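Local coordinates for peptidoglycan D,D-transpeptidase PbpA (Mycobacterium tuberculosis, PDB 3UN7), which probably cross-links peptidoglycan in the cell wall as a serine D,D-transpeptidase of the penicillin-binding protein family and takes part in regulating cell length, at residues Q25-G30 with N104-I109; V54-T59 with S149-P154; V427-E432 with A444-I449. One frame throughout, in Å; residues are numbered along the deposited sequence.

Contact 1 of 3, residues Q25-G30 with N104-I109; sequences QITAGG and NVDTTI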
loop_
_atom_site.group_PDB
_atom_site.type_symbol
_atom_site.label_atom_id
_atom_site.label_comp_id
_atom_site.label_asym_id
_atom_site.label_seq_id
_atom_site.Cartn_x
_atom_site.Cartn_y
_atom_site.Cartn_z
ATOM N N GLN A 25 4.386 23.400 -9.727
ATOM C CA GLN A 25 5.168 22.162 -9.644
ATOM C C GLN A 25 4.627 21.192 -8.604
ATOM O O GLN A 25 4.075 21.605 -7.577
ATOM C CB GLN A 25 6.620 22.479 -9.240
ATOM C CG GLN A 25 7.303 23.548 -10.071
ATOM C CD GLN A 25 8.614 24.015 -9.467
ATOM O OE1 GLN A 25 8.826 23.935 -8.251
ATOM N NE2 GLN A 25 9.498 24.510 -10.313
ATOM N N ILE A 26 4.817 19.901 -8.862
ATOM C CA ILE A 26 4.606 18.863 -7.837
ATOM C C ILE A 26 5.991 18.405 -7.417
ATOM O O ILE A 26 6.791 18.046 -8.271
ATOM C CB ILE A 26 3.798 17.677 -8.389
ATOM C CG1 ILE A 26 2.428 18.159 -8.898
ATOM C CG2 ILE A 26 3.671 16.557 -7.324
ATOM C CD1 ILE A 26 1.584 17.067 -9.594
ATOM N N THR A 27 6.290 18.440 -6.113
ATOM C CA THR A 27 7.655 18.169 -5.685
ATOM C C THR A 27 7.719 17.021 -4.670
ATOM O O THR A 27 6.702 16.659 -4.043
ATOM C CB THR A 27 8.315 19.433 -5.086
ATOM O OG1 THR A 27 7.685 19.733 -3.841
ATOM C CG2 THR A 27 8.163 20.631 -6.019
ATOM N N ALA A 28 8.913 16.447 -4.527
ATOM C CA ALA A 28 9.219 15.450 -3.483
ATOM C C ALA A 28 10.685 15.578 -3.086
ATOM O O ALA A 28 11.570 15.639 -3.948
ATOM C CB ALA A 28 8.929 14.038 -3.976
ATOM N N GLY A 29 10.940 15.662 -1.791
ATOM C CA GLY A 29 12.302 15.837 -1.276
ATOM C C GLY A 29 13.084 16.959 -1.951
ATOM O O GLY A 29 14.293 16.858 -2.097
ATOM N N GLY A 30 12.401 18.024 -2.366
ATOM C CA GLY A 30 13.051 19.137 -3.083
ATOM C C GLY A 30 13.309 18.879 -4.565
ATOM O O GLY A 30 14.021 19.646 -5.229
ATOM N N ASN A 104 2.533 25.597 -5.794
ATOM C CA ASN A 104 3.286 24.346 -5.733
ATOM C C ASN A 104 2.695 23.368 -4.742
ATOM O O ASN A 104 2.169 23.762 -3.696
ATOM C CB ASN A 104 4.735 24.611 -5.316
ATOM C CG ASN A 104 5.659 24.842 -6.498
ATOM O OD1 ASN A 104 5.228 25.268 -7.583
ATOM N ND2 ASN A 104 6.959 24.551 -6.293
ATOM N N VAL A 105 2.833 22.085 -5.062
ATOM C CA VAL A 105 2.392 21.004 -4.196
ATOM C C VAL A 105 3.617 20.216 -3.765
ATOM O O VAL A 105 4.278 19.588 -4.583
ATOM C CB VAL A 105 1.433 20.056 -4.933
ATOM C CG1 VAL A 105 1.115 18.804 -4.068
ATOM C CG2 VAL A 105 0.175 20.796 -5.357
ATOM N N ASP A 106 3.885 20.240 -2.469
ATOM C CA ASP A 106 5.001 19.537 -1.869
ATOM C C ASP A 106 4.510 18.223 -1.260
ATOM O O ASP A 106 3.877 18.228 -0.209
ATOM C CB ASP A 106 5.623 20.425 -0.792
ATOM C CG ASP A 106 6.432 21.577 -1.377
ATOM O OD1 ASP A 106 6.492 21.725 -2.634
ATOM O OD2 ASP A 106 7.024 22.343 -0.572
ATOM N N THR A 107 4.772 17.108 -1.937
ATOM C CA THR A 107 4.320 15.796 -1.452
ATOM C C THR A 107 5.179 15.267 -0.302
ATOM O O THR A 107 6.243 15.799 0.003
ATOM C CB THR A 107 4.263 14.722 -2.585
ATOM O OG1 THR A 107 5.590 14.327 -2.934
ATOM C CG2 THR A 107 3.566 15.269 -3.818
ATOM N N THR A 108 4.696 14.209 0.329
ATOM C CA THR A 108 5.402 13.557 1.421
ATOM C C THR A 108 6.367 12.485 0.918
ATOM O O THR A 108 7.027 11.833 1.723
ATOM C CB THR A 108 4.416 12.843 2.358
ATOM O OG1 THR A 108 3.530 12.022 1.569
ATOM C CG2 THR A 108 3.599 13.840 3.134
ATOM N N ILE A 109 6.410 12.268 -0.402
ATOM C CA ILE A 109 7.185 11.172 -0.992
ATOM C C ILE A 109 8.670 11.407 -0.760
ATOM O O ILE A 109 9.163 12.514 -0.958
ATOM C CB ILE A 109 6.907 11.029 -2.529
ATOM C CG1 ILE A 109 5.441 10.644 -2.796
ATOM C CG2 ILE A 109 7.853 9.994 -3.191
ATOM C CD1 ILE A 109 5.056 9.232 -2.374
HETATM O O HOH W 1 8.872 15.023 -0.132
#
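Q25 and N104 open a parallel beta pairing in a mixed sheet that combines N-terminal strands with strands 339-343 and 349-352, their side chains lying alongside one another and pointing the same way. The two amide planes are turned 33° apart. N104 ND2 donates to Q25 OE1 (2.8 Å), while N104 OD1 takes the Q25 backbone N-H (3.0 Å), approached from above the carbonyl plane and not on a lone pair. One asparagine amide thus grips both the main chain and the side chain of the glutamine, which should fix the rotation of the N104 amide. In the strands themselves V105 accepts from T27 N and donates to Q25 O, the alternating pattern of parallel strands.

T27 and D106 also run side by side, on the opposite face from I26 and V105. With T27 OG1 set between the backbone N and the carbonyl carbon (chi1 69°), the hydroxyl donates to D106 OD1 at 2.6 Å, coming from above the carboxylate plane. D106 OD2 makes a salt bridge to K343 of the next strand, so the carboxylate joins three strands. T107 works differently: its N and OG1 both donate to T27 O, the OG1 bond being 2.8 Å, and its CG2 lies 3.7 Å from I26 CG2. Where the strands part, a single water accepts from G29 N and donates to T107 O and I109 O, each at 2.7 Å.

Contact 2 of 3, residues V54-T59 with S149-P154; sequences VYAPVT and SPSYDP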
loop_
_atom_site.group_PDB
_atom_site.type_symbol
_atom_site.label_atom_id
_atom_site.label_comp_id
_atom_site.label_asym_id
_atom_site.label_seq_id
_atom_site.Cartn_x
_atom_site.Cartn_y
_atom_site.Cartn_z
ATOM N N VAL A 54 8.081 6.049 -12.722
ATOM C CA VAL A 54 8.278 5.916 -11.288
ATOM C C VAL A 54 7.223 6.684 -10.484
ATOM O O VAL A 54 6.625 6.110 -9.564
ATOM C CB VAL A 54 9.676 6.367 -10.849
ATOM C CG1 VAL A 54 9.800 6.288 -9.324
ATOM C CG2 VAL A 54 10.746 5.506 -11.525
ATOM N N TYR A 55 6.989 7.953 -10.835
ATOM C CA TYR A 55 6.052 8.806 -10.064
ATOM C C TYR A 55 4.647 8.950 -10.648
ATOM O O TYR A 55 3.839 9.695 -10.113
ATOM C CB TYR A 55 6.658 10.202 -9.812
ATOM C CG TYR A 55 7.899 10.128 -8.961
ATOM C CD1 TYR A 55 9.155 10.030 -9.554
ATOM C CD2 TYR A 55 7.819 10.134 -7.564
ATOM C CE1 TYR A 55 10.332 9.946 -8.780
ATOM C CE2 TYR A 55 8.990 10.067 -6.778
ATOM C CZ TYR A 55 10.226 9.957 -7.405
ATOM O OH TYR A 55 11.367 9.861 -6.673
ATOM N N ALA A 56 4.345 8.248 -11.740
ATOM C CA ALA A 56 2.989 8.293 -12.313
ATOM C C ALA A 56 1.853 8.076 -11.293
ATOM O O ALA A 56 0.859 8.783 -11.336
ATOM C CB ALA A 56 2.855 7.333 -13.488
ATOM N N PRO A 57 1.991 7.100 -10.368
ATOM C CA PRO A 57 0.950 6.911 -9.357
ATOM C C PRO A 57 0.752 8.126 -8.440
ATOM O O PRO A 57 -0.315 8.267 -7.832
ATOM C CB PRO A 57 1.493 5.729 -8.537
ATOM C CG PRO A 57 2.301 4.956 -9.519
ATOM C CD PRO A 57 3.036 6.067 -10.237
ATOM N N VAL A 58 1.783 8.975 -8.346
ATOM C CA VAL A 58 1.723 10.172 -7.534
ATOM C C VAL A 58 1.280 11.362 -8.396
ATOM O O VAL A 58 0.311 12.030 -8.062
ATOM C CB VAL A 58 3.086 10.458 -6.826
ATOM C CG1 VAL A 58 3.056 11.816 -6.101
ATOM C CG2 VAL A 58 3.417 9.362 -5.846
ATOM N N THR A 59 1.974 11.621 -9.503
ATOM C CA THR A 59 1.645 12.814 -10.307
ATOM C C THR A 59 0.328 12.645 -11.068
ATOM O O THR A 59 -0.449 13.575 -11.162
ATOM C CB THR A 59 2.764 13.192 -11.306
ATOM O OG1 THR A 59 2.923 12.143 -12.257
ATOM C CG2 THR A 59 4.102 13.459 -10.585
ATOM N N SER A 149 3.245 -1.062 -10.459
ATOM C CA SER A 149 3.996 -1.670 -11.555
ATOM C C SER A 149 3.086 -2.684 -12.275
ATOM O O SER A 149 2.360 -3.433 -11.616
ATOM C CB SER A 149 5.264 -2.338 -11.006
ATOM O OG SER A 149 6.087 -2.876 -12.026
ATOM N N PRO A 150 3.065 -2.676 -13.623
ATOM C CA PRO A 150 3.780 -1.779 -14.535
ATOM C C PRO A 150 3.220 -0.364 -14.392
ATOM O O PRO A 150 2.148 -0.186 -13.822
ATOM C CB PRO A 150 3.453 -2.350 -15.929
ATOM C CG PRO A 150 2.136 -3.065 -15.747
ATOM C CD PRO A 150 2.231 -3.653 -14.355
ATOM N N SER A 151 3.953 0.630 -14.883
ATOM C CA SER A 151 3.468 2.005 -14.879
ATOM C C SER A 151 3.480 2.504 -16.320
ATOM O O SER A 151 3.654 1.713 -17.242
ATOM C CB SER A 151 4.331 2.868 -13.966
ATOM O OG SER A 151 3.694 4.106 -13.684
ATOM N N TYR A 152 3.288 3.803 -16.516
ATOM C CA TYR A 152 3.191 4.384 -17.847
ATOM C C TYR A 152 3.888 5.735 -17.830
ATOM O O TYR A 152 4.222 6.251 -16.766
ATOM C CB TYR A 152 1.724 4.565 -18.247
ATOM C CG TYR A 152 1.027 5.633 -17.456
ATOM C CD1 TYR A 152 0.860 6.922 -17.982
ATOM C CD2 TYR A 152 0.570 5.381 -16.161
ATOM C CE1 TYR A 152 0.259 7.928 -17.239
ATOM C CE2 TYR A 152 -0.043 6.378 -15.418
ATOM C CZ TYR A 152 -0.188 7.647 -15.960
ATOM O OH TYR A 152 -0.810 8.628 -15.224
ATOM N N ASP A 153 4.061 6.321 -19.002
ATOM C CA ASP A 153 4.751 7.603 -19.112
ATOM C C ASP A 153 3.739 8.749 -19.301
ATOM O O ASP A 153 3.200 8.914 -20.388
ATOM C CB ASP A 153 5.738 7.521 -20.281
ATOM C CG ASP A 153 6.495 8.809 -20.508
ATOM O OD1 ASP A 153 6.289 9.782 -19.758
ATOM O OD2 ASP A 153 7.327 8.831 -21.443
ATOM N N PRO A 154 3.473 9.541 -18.237
ATOM C CA PRO A 154 2.534 10.666 -18.389
ATOM C C PRO A 154 2.939 11.686 -19.443
ATOM O O PRO A 154 2.094 12.447 -19.874
ATOM C CB PRO A 154 2.530 11.314 -16.992
ATOM C CG PRO A 154 2.885 10.163 -16.072
ATOM C CD PRO A 154 3.959 9.444 -16.847
#
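A56 CB touches S151, Y152 and P154, and this one methyl group makes up most of the helix side of the contact between helix 52-59 and the loop after strand 143-149. The apolar part has two main elements. A56 CB meets the phenol ring of Y152 obliquely, nearest to CE2 at 3.6 Å, and it touches P154 CG at 3.8 Å. A chi1 of 69° tucks CG of Y152 over its own backbone, bringing the CE2 side of the ring to the A56 methyl. Apart from this apolar pair, T59 adds a loose van der Waals touch, with OG1 4.3 Å from P154 CG.

The polar part involves S151. Its OG lies 3.3 Å from A56 CB and 4.0 Å from P57 CD, but these are only van der Waals neighbours: the hydroxyl is hydrogen-bonded to the backbone O of E53, just before the segment. That bond ties the loop directly to the main chain of the helix, although no hydrogen bond links the two segments themselves.

Bonds within each partner shape it separately. Y55 O accepts from both V58 N and T59 N, at the kink in the helix, and the D153 side chain caps the N-terminus of helix 154-157. Here, then, the N-terminal region meets the transpeptidase domain. Helix 111-123 borders the contact through W118, which touches both V54 and S151; Y49 packs on T59 and P154, and strand 31-38 backs the helix through L33 and A34.

Contact 3 of 3, residues V427-E432 with A444-I449; sequences VAVLVE and ALAAPI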
loop_
_atom_site.group_PDB
_atom_site.type_symbol
_atom_site.label_atom_id
_atom_site.label_comp_id
_atom_site.label_asym_id
_atom_site.label_seq_id
_atom_site.Cartn_x
_atom_site.Cartn_y
_atom_site.Cartn_z
ATOM N N VAL A 427 5.926 -0.825 5.574
ATOM C CA VAL A 427 5.830 -1.106 4.143
ATOM C C VAL A 427 4.818 -2.199 3.857
ATOM O O VAL A 427 4.529 -3.043 4.715
ATOM C CB VAL A 427 7.204 -1.488 3.491
ATOM C CG1 VAL A 427 8.234 -0.383 3.706
ATOM C CG2 VAL A 427 7.752 -2.858 4.036
ATOM N N ALA A 428 4.253 -2.153 2.660
ATOM C CA ALA A 428 3.540 -3.300 2.107
ATOM C C ALA A 428 4.020 -3.509 0.702
ATOM O O ALA A 428 4.112 -2.552 -0.078
ATOM C CB ALA A 428 2.047 -3.088 2.107
ATOM N N VAL A 429 4.328 -4.763 0.389
ATOM C CA VAL A 429 4.718 -5.152 -0.963
ATOM C C VAL A 429 3.698 -6.162 -1.407
ATOM O O VAL A 429 3.426 -7.149 -0.698
ATOM C CB VAL A 429 6.110 -5.792 -0.985
ATOM C CG1 VAL A 429 6.489 -6.264 -2.397
ATOM C CG2 VAL A 429 7.141 -4.837 -0.428
ATOM N N LEU A 430 3.089 -5.900 -2.554
ATOM C CA LEU A 430 2.304 -6.925 -3.219
ATOM C C LEU A 430 2.931 -7.250 -4.571
ATOM O O LEU A 430 3.088 -6.356 -5.416
ATOM C CB LEU A 430 0.843 -6.488 -3.392
ATOM C CG LEU A 430 0.120 -7.411 -4.381
ATOM C CD1 LEU A 430 -0.400 -8.686 -3.705
ATOM C CD2 LEU A 430 -0.966 -6.632 -5.060
ATOM N N VAL A 431 3.313 -8.523 -4.758
ATOM C CA VAL A 431 3.767 -9.014 -6.047
ATOM C C VAL A 431 2.686 -9.932 -6.595
ATOM O O VAL A 431 2.485 -11.047 -6.087
ATOM C CB VAL A 431 5.100 -9.816 -5.961
ATOM C CG1 VAL A 431 5.476 -10.325 -7.331
ATOM C CG2 VAL A 431 6.227 -8.949 -5.386
ATOM N N GLU A 432 1.978 -9.450 -7.610
ATOM C CA GLU A 432 0.920 -10.234 -8.243
ATOM C C GLU A 432 1.508 -11.493 -8.895
ATOM O O GLU A 432 2.502 -11.421 -9.628
ATOM C CB GLU A 432 0.171 -9.387 -9.272
ATOM C CG GLU A 432 -0.577 -8.213 -8.649
ATOM C CD GLU A 432 -1.576 -7.575 -9.593
ATOM O OE1 GLU A 432 -2.246 -8.304 -10.353
ATOM O OE2 GLU A 432 -1.702 -6.335 -9.552
ATOM N N ALA A 444 8.163 -15.415 -0.516
ATOM C CA ALA A 444 9.550 -14.962 -0.381
ATOM C C ALA A 444 10.020 -13.883 -1.350
ATOM O O ALA A 444 10.839 -13.062 -0.973
ATOM C CB ALA A 444 10.506 -16.147 -0.414
ATOM N N LEU A 445 9.541 -13.905 -2.594
ATOM C CA LEU A 445 9.922 -12.899 -3.597
ATOM C C LEU A 445 9.581 -11.466 -3.165
ATOM O O LEU A 445 10.280 -10.520 -3.527
ATOM C CB LEU A 445 9.221 -13.194 -4.927
ATOM C CG LEU A 445 10.024 -13.154 -6.227
ATOM C CD1 LEU A 445 11.368 -13.860 -6.083
ATOM C CD2 LEU A 445 9.219 -13.769 -7.366
ATOM N N ALA A 446 8.499 -11.326 -2.399
ATOM C CA ALA A 446 8.035 -10.028 -1.903
ATOM C C ALA A 446 8.942 -9.478 -0.808
ATOM O O ALA A 446 9.090 -8.266 -0.680
ATOM C CB ALA A 446 6.594 -10.136 -1.413
ATOM N N ALA A 447 9.573 -10.375 -0.040
ATOM C CA ALA A 447 10.351 -9.983 1.146
ATOM C C ALA A 447 11.567 -9.070 0.890
ATOM O O ALA A 447 11.701 -8.039 1.559
ATOM C CB ALA A 447 10.767 -11.227 1.954
ATOM N N PRO A 448 12.480 -9.459 -0.032
ATOM C CA PRO A 448 13.650 -8.576 -0.232
ATOM C C PRO A 448 13.302 -7.214 -0.859
ATOM O O PRO A 448 14.053 -6.259 -0.696
ATOM C CB PRO A 448 14.561 -9.373 -1.163
ATOM C CG PRO A 448 13.682 -10.397 -1.790
ATOM C CD PRO A 448 12.554 -10.677 -0.865
ATOM N N ILE A 449 12.185 -7.146 -1.578
ATOM C CA ILE A 449 11.658 -5.865 -2.088
ATOM C C ILE A 449 11.296 -4.957 -0.915
ATOM O O ILE A 449 11.627 -3.768 -0.915
ATOM C CB ILE A 449 10.432 -6.076 -3.017
ATOM C CG1 ILE A 449 10.856 -6.840 -4.278
ATOM C CG2 ILE A 449 9.787 -4.716 -3.395
ATOM C CD1 ILE A 449 9.731 -7.407 -5.139
#
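No flat side-chain group takes part where V429 and V431 meet A446 and I449; the faces and edges to describe are those of the strand. On the face that carries V429 and V431 lies helix 446-458; L430 points to the other face, where it touches Y189. Along the edges of the strand, backbone hydrogen bonds run to strand 131-136 from A428 and L430, and to strand 411-418 from V427, V429 and V431.

The two valines share a rotamer, yet V429 leads with CG1, with CG2 close behind, whereas V431 uses CG2. V429 has CG1 anti to the backbone N (chi1 177°), and this methyl reaches I449 CG2 at 3.8 Å and A446 CB at 4.0 Å. It also rests 3.7 Å from A446 O, a van der Waals contact with a backbone oxygen. In V431 the CG2 methyl, beside its backbone N, lies 3.8 Å from I449 CD1 and 4.2 Å from A446 CB. I449 therefore divides its branches between the valines: the short CG2 goes to V429, and the extended arm (chi2 166°) carries CD1 to V431. The alanine methyl, small enough to let the helix come close, sits against both, with the CA atoms of V429 and A446 6.0 Å apart.

Further along the helix V453 and I454 cover V427, while A120 and M121 of helix 111-123 close over I449. A terminal helix packed on a five-stranded antiparallel sheet is a hallmark of the penicillin-binding transpeptidase fold, and the A446 side chain lies about 11 Å from that of S193, the probable acylated serine.

In the fold
The three contacts show how chemistry follows position in a fold. Contact 1, partly buried, its centre about 19 Å from the centre of the chain, is a strand pair rich in hydrogen bonds. Contact 3, its centre about 11 Å from that of the chain, is buried, and its two segments meet mainly through aliphatic side chains, without hydrogen bonds. Contact 2 is likewise buried and lacks hydrogen bonds between its segments, but it joins a helix of the N-terminal region to a loop of the transpeptidase domain, whereas contact 3 stays within that domain. Contacts 1 and 2 touch: I109 packs on Y55 and V58. Contact 3 touches neither, though helix 111-123 borders both it and contact 2.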